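Local atomic coordinates of Non-reducing end alpha-L-arabinofuranosidase BoGH43B (Bacteroides ovatus, PDB entry 5JOZ), a protein that cleaves terminal non-reducing alpha-L-arabinofuranoside residues from the branches of xyloglucan, working in the periplasm as a family 43 glycoside hydrolase. Residues D46-K51 / Y295-L300; S248-C253 / L272-W277. All coordinates share one frame; numbering follows the deposited sequence.

Contact 1: residues D46-K51 / Y295-L300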
# COMPACT_ATOMS: atom_id res chain seq x y z
N ASP A 46 5.92 15.12 -12.85
CA ASP A 46 7.03 14.56 -13.65
C ASP A 46 7.13 13.03 -13.67
O ASP A 46 8.13 12.49 -14.15
CB ASP A 46 8.36 15.18 -13.17
CG ASP A 46 8.66 14.93 -11.68
OD1 ASP A 46 8.11 13.99 -11.06
OD2 ASP A 46 9.48 15.69 -11.12
N LEU A 47 6.10 12.34 -13.16
CA LEU A 47 6.07 10.86 -12.97
C LEU A 47 7.05 10.27 -11.95
O LEU A 47 6.97 9.07 -11.65
CB LEU A 47 6.20 10.09 -14.29
CG LEU A 47 5.08 10.19 -15.32
CD1 LEU A 47 5.46 9.38 -16.54
CD2 LEU A 47 3.76 9.68 -14.76
N VAL A 48 7.94 11.10 -11.41
CA VAL A 48 9.06 10.64 -10.60
C VAL A 48 8.88 11.03 -9.13
O VAL A 48 9.07 10.20 -8.25
CB VAL A 48 10.39 11.19 -11.15
CG1 VAL A 48 11.55 10.92 -10.19
CG2 VAL A 48 10.68 10.56 -12.51
N HIS A 49 8.56 12.30 -8.89
CA HIS A 49 8.38 12.82 -7.55
C HIS A 49 6.89 12.87 -7.21
O HIS A 49 6.10 13.56 -7.85
CB HIS A 49 9.02 14.20 -7.46
CG HIS A 49 10.49 14.18 -7.74
ND1 HIS A 49 11.03 14.61 -8.93
CD2 HIS A 49 11.54 13.76 -6.98
CE1 HIS A 49 12.35 14.47 -8.89
NE2 HIS A 49 12.68 13.95 -7.72
N TRP A 50 6.53 12.13 -6.17
CA TRP A 50 5.15 11.91 -5.80
C TRP A 50 4.86 12.48 -4.42
O TRP A 50 5.71 12.41 -3.53
CB TRP A 50 4.83 10.41 -5.87
CG TRP A 50 4.89 9.90 -7.29
CD1 TRP A 50 5.97 9.40 -7.94
CD2 TRP A 50 3.81 9.87 -8.23
NE1 TRP A 50 5.64 9.06 -9.23
CE2 TRP A 50 4.32 9.34 -9.43
CE3 TRP A 50 2.46 10.24 -8.17
CZ2 TRP A 50 3.52 9.17 -10.57
CZ3 TRP A 50 1.66 10.06 -9.30
CH2 TRP A 50 2.20 9.53 -10.48
N LYS A 51 3.67 13.05 -4.28
CA LYS A 51 3.20 13.61 -3.02
C LYS A 51 1.83 13.03 -2.72
O LYS A 51 0.96 13.00 -3.60
CB LYS A 51 3.09 15.14 -3.13
CG LYS A 51 2.57 15.83 -1.87
CD LYS A 51 2.73 17.35 -1.93
CE LYS A 51 3.20 17.94 -0.60
NZ LYS A 51 2.08 18.11 0.36
N TYR A 295 16.85 5.26 -15.17
CA TYR A 295 16.47 5.57 -16.56
C TYR A 295 16.67 7.05 -16.78
O TYR A 295 16.66 7.83 -15.83
CB TYR A 295 14.98 5.28 -16.85
CG TYR A 295 14.58 3.85 -17.04
CD1 TYR A 295 14.84 3.20 -18.24
CD2 TYR A 295 13.91 3.16 -16.04
CE1 TYR A 295 14.47 1.87 -18.43
CE2 TYR A 295 13.54 1.83 -16.21
CZ TYR A 295 13.82 1.19 -17.40
OH TYR A 295 13.44 -0.13 -17.56
N LEU A 296 16.79 7.42 -18.04
CA LEU A 296 16.65 8.79 -18.46
C LEU A 296 15.26 9.31 -18.05
O LEU A 296 14.24 8.58 -18.09
CB LEU A 296 16.83 8.91 -19.99
CG LEU A 296 18.21 8.56 -20.59
CD1 LEU A 296 18.09 8.34 -22.09
CD2 LEU A 296 19.24 9.64 -20.28
N PHE A 297 15.23 10.59 -17.69
CA PHE A 297 14.07 11.25 -17.12
C PHE A 297 12.97 11.35 -18.19
O PHE A 297 13.28 11.50 -19.37
CB PHE A 297 14.47 12.66 -16.64
CG PHE A 297 13.64 13.19 -15.50
CD1 PHE A 297 13.88 12.77 -14.20
CD2 PHE A 297 12.65 14.14 -15.73
CE1 PHE A 297 13.13 13.25 -13.15
CE2 PHE A 297 11.89 14.63 -14.69
CZ PHE A 297 12.13 14.19 -13.39
N PRO A 298 11.68 11.25 -17.79
CA PRO A 298 10.59 11.53 -18.73
C PRO A 298 10.71 12.91 -19.39
O PRO A 298 11.36 13.79 -18.85
CB PRO A 298 9.36 11.49 -17.84
CG PRO A 298 9.70 10.51 -16.79
CD PRO A 298 11.16 10.74 -16.51
N ASN A 299 10.07 13.09 -20.54
CA ASN A 299 10.06 14.39 -21.19
C ASN A 299 9.03 15.31 -20.54
O ASN A 299 8.00 15.63 -21.11
CB ASN A 299 9.82 14.24 -22.69
CG ASN A 299 10.21 15.50 -23.46
OD1 ASN A 299 10.82 16.42 -22.91
ND2 ASN A 299 9.85 15.54 -24.73
N LEU A 300 9.34 15.74 -19.32
CA LEU A 300 8.48 16.54 -18.47
C LEU A 300 9.40 17.39 -17.61
O LEU A 300 10.51 16.93 -17.29
CB LEU A 300 7.64 15.64 -17.54
CG LEU A 300 6.57 14.73 -18.13
CD1 LEU A 300 6.12 13.69 -17.12
CD2 LEU A 300 5.39 15.55 -18.62

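Contact 2: residues S248-C253 / L272-W277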
# COMPACT_ATOMS: atom_id res chain seq x y z
N SER A 248 4.87 10.23 -26.05
CA SER A 248 5.61 9.09 -25.52
C SER A 248 4.84 8.39 -24.39
O SER A 248 3.93 8.95 -23.77
CB SER A 248 7.01 9.51 -25.04
OG SER A 248 6.95 10.36 -23.89
N TRP A 249 5.24 7.15 -24.13
CA TRP A 249 4.53 6.25 -23.23
C TRP A 249 5.42 5.78 -22.07
O TRP A 249 6.61 5.46 -22.25
CB TRP A 249 4.00 5.05 -24.01
CG TRP A 249 2.86 5.36 -24.94
CD1 TRP A 249 2.95 5.91 -26.20
CD2 TRP A 249 1.47 5.13 -24.70
NE1 TRP A 249 1.69 6.03 -26.74
CE2 TRP A 249 0.77 5.55 -25.85
CE3 TRP A 249 0.75 4.61 -23.62
CZ2 TRP A 249 -0.62 5.49 -25.94
CZ3 TRP A 249 -0.63 4.54 -23.72
CH2 TRP A 249 -1.30 4.99 -24.87
N TRP A 250 4.81 5.77 -20.88
CA TRP A 250 5.39 5.26 -19.66
C TRP A 250 4.43 4.25 -19.03
O TRP A 250 3.20 4.30 -19.26
CB TRP A 250 5.70 6.41 -18.70
CG TRP A 250 6.85 7.22 -19.22
CD1 TRP A 250 6.80 8.22 -20.15
CD2 TRP A 250 8.22 7.05 -18.88
NE1 TRP A 250 8.07 8.70 -20.39
CE2 TRP A 250 8.96 8.00 -19.62
CE3 TRP A 250 8.91 6.21 -18.00
CZ2 TRP A 250 10.34 8.11 -19.53
CZ3 TRP A 250 10.28 6.33 -17.90
CH2 TRP A 250 10.98 7.27 -18.66
N ALA A 251 5.01 3.31 -18.29
CA ALA A 251 4.27 2.32 -17.53
C ALA A 251 4.62 2.46 -16.06
O ALA A 251 5.78 2.67 -15.71
CB ALA A 251 4.63 0.93 -18.01
N VAL A 252 3.62 2.36 -15.20
CA VAL A 252 3.88 2.08 -13.79
C VAL A 252 3.52 0.62 -13.57
O VAL A 252 2.68 0.07 -14.29
CB VAL A 252 3.14 3.02 -12.82
CG1 VAL A 252 3.66 4.44 -13.00
CG2 VAL A 252 1.62 2.93 -12.99
N CYS A 253 4.19 -0.01 -12.62
CA CYS A 253 3.96 -1.41 -12.27
C CYS A 253 4.49 -1.65 -10.86
O CYS A 253 5.17 -0.77 -10.28
CB CYS A 253 4.70 -2.34 -13.23
SG CYS A 253 6.49 -2.34 -12.95
N LEU A 272 8.60 2.64 -12.34
CA LEU A 272 8.34 3.43 -13.55
C LEU A 272 9.26 2.94 -14.66
O LEU A 272 10.47 2.80 -14.43
CB LEU A 272 8.62 4.91 -13.27
CG LEU A 272 8.35 5.93 -14.38
CD1 LEU A 272 6.87 5.92 -14.78
CD2 LEU A 272 8.75 7.31 -13.90
N ALA A 273 8.71 2.67 -15.84
CA ALA A 273 9.53 2.27 -16.98
C ALA A 273 9.02 2.86 -18.31
O ALA A 273 7.81 2.96 -18.50
CB ALA A 273 9.61 0.76 -17.07
N PRO A 274 9.94 3.25 -19.21
CA PRO A 274 9.54 3.74 -20.52
C PRO A 274 9.08 2.58 -21.40
O PRO A 274 9.67 1.50 -21.36
CB PRO A 274 10.83 4.36 -21.06
CG PRO A 274 11.92 3.53 -20.46
CD PRO A 274 11.41 3.07 -19.13
N VAL A 275 8.02 2.82 -22.16
CA VAL A 275 7.42 1.84 -23.05
C VAL A 275 7.65 2.30 -24.48
O VAL A 275 7.36 3.44 -24.83
CB VAL A 275 5.90 1.72 -22.78
CG1 VAL A 275 5.22 0.79 -23.78
CG2 VAL A 275 5.67 1.24 -21.36
N THR A 276 8.16 1.41 -25.32
CA THR A 276 8.44 1.71 -26.72
C THR A 276 7.56 0.85 -27.62
O THR A 276 7.44 -0.33 -27.39
CB THR A 276 9.90 1.39 -27.02
OG1 THR A 276 10.70 2.00 -26.00
CG2 THR A 276 10.30 1.91 -28.41
N TRP A 277 6.95 1.46 -28.63
CA TRP A 277 6.13 0.74 -29.61
C TRP A 277 6.95 0.39 -30.83
O TRP A 277 7.63 1.26 -31.37
CB TRP A 277 4.94 1.60 -30.03
CG TRP A 277 4.04 1.87 -28.88
CD1 TRP A 277 4.17 2.85 -27.97
CD2 TRP A 277 2.88 1.12 -28.51
NE1 TRP A 277 3.15 2.79 -27.06
CE2 TRP A 277 2.35 1.73 -27.36
CE3 TRP A 277 2.24 0.00 -29.04
CZ2 TRP A 277 1.20 1.26 -26.72
CZ3 TRP A 277 1.09 -0.47 -28.41
CH2 TRP A 277 0.59 0.16 -27.26
O HOH W 1 6.94 5.91 -26.05

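Contact 1: residues D46-K51 / Y295-L300
Phe297 brings the outer end of its ring up to Val48 and Asp46, and this van der Waals packing, apolar on the Val48 side, carries much of the contact. Phe297 CE1 lies 3.7 Å from Val48 CG2, while Phe297 CZ abuts Asp46, whose OD2 lies at the ring edge with the carboxylate plane almost perpendicular (89°) to the ring. With CG roughly anti to the backbone N of Phe297 (chi1 -152°), the ring lies beside the carbonyl carbon, where CD of the following Pro298 sits against one face, toward its rim. Pro298 itself leans on the loop, its CG 3.7 Å from the backbone O of Asp46. Leu300 CD1 packs on the Asp46 backbone, 3.7 Å from Asp46 C, and also meets Leu47 CG.

The polar bonds of Asp46 are made mainly inside its own loop. Asp46 OD1 accepts from Val48 N, which closes an Asx turn, and from His49 N at 2.8 Å along a nearly straight N-H (177°). Asp46 OD2 takes His49 ND1 at 2.9 Å, the oxygen lying in the imidazole plane; Val48 CG1 rests over the centre of one imidazole face. OD2 also accepts from the backbone N of His303.

No hydrogen bond joins the two segments: the Asp46 carboxylate ties the turn of 46-51 together, and 295-300 meets it by apolar and van der Waals packing alone.

Contact 2: residues S248-C253 / L272-W277
Trp250 lays its indole along Pro274 on one face of an antiparallel strand pair, the two middle strands of a four-stranded blade in the five-bladed beta-propeller of family 43 enzymes. The bump is Pro274, whose CB stands 3.8 Å from the centroid of the Trp250 six-membered ring, 15° off the normal, a CH-pi contact over the face. Placing CG beside the backbone N of Trp250 (chi1 -70°) slants the indole across to the neighbouring strand, and Leu272 CG comes obliquely against the ring, 3.7 Å from Trp250 CE3. Leu272 CD1 then reaches Val252 CG1, continuing the row on this face. Replacing Trp250 by an alanine would probably open a gap beside Pro274 and Leu272, leaving the proline without its aromatic partner.

On the other face the methyl of Ala251 presses against Val275 CG2, with Ala251 CB at 3.5 Å from it, and Trp249 CB lies against Val275 CB. In the backbone between the two faces, Ala251 and Ala273 form a hydrogen-bonded pair, with Ala251 N 2.8 Å from Ala273 O and Ala273 N returning the bond to Ala251 O.

Farther along, Trp277 presents the edge of its five-membered ring to the face of Trp249, a T-shaped pair with planes at 68°. A water beside the Trp249 ring edge accepts from Trp249 N and donates to Val275 O. The indole edge pokes in closely: Trp277 NE1 lies over the Trp249 face, 3.2 Å from Trp249 CD1.

The centres of contacts 1 and 2 are about 11 Å apart, and the two touch directly. Along the chain, contact 2 is nested inside the span closed by contact 1: 46-51 comes first, between strands 40-44 and 51-55 of the first four-stranded sheet, then the paired strands of 248-253 and 272-277 in the last such sheet of the propeller, then 295-300. Tyr295 CE1 lies 3.4 Å from Pro274 CD, and Pro298 CA 3.5 Å from Trp250 CZ2, while Leu47 meets Leu272. The first and last blades, far apart in sequence, are thus brought side by side, with 295-300 packing against both and strand 294-296 pairing back with the N-terminal strand 4-6.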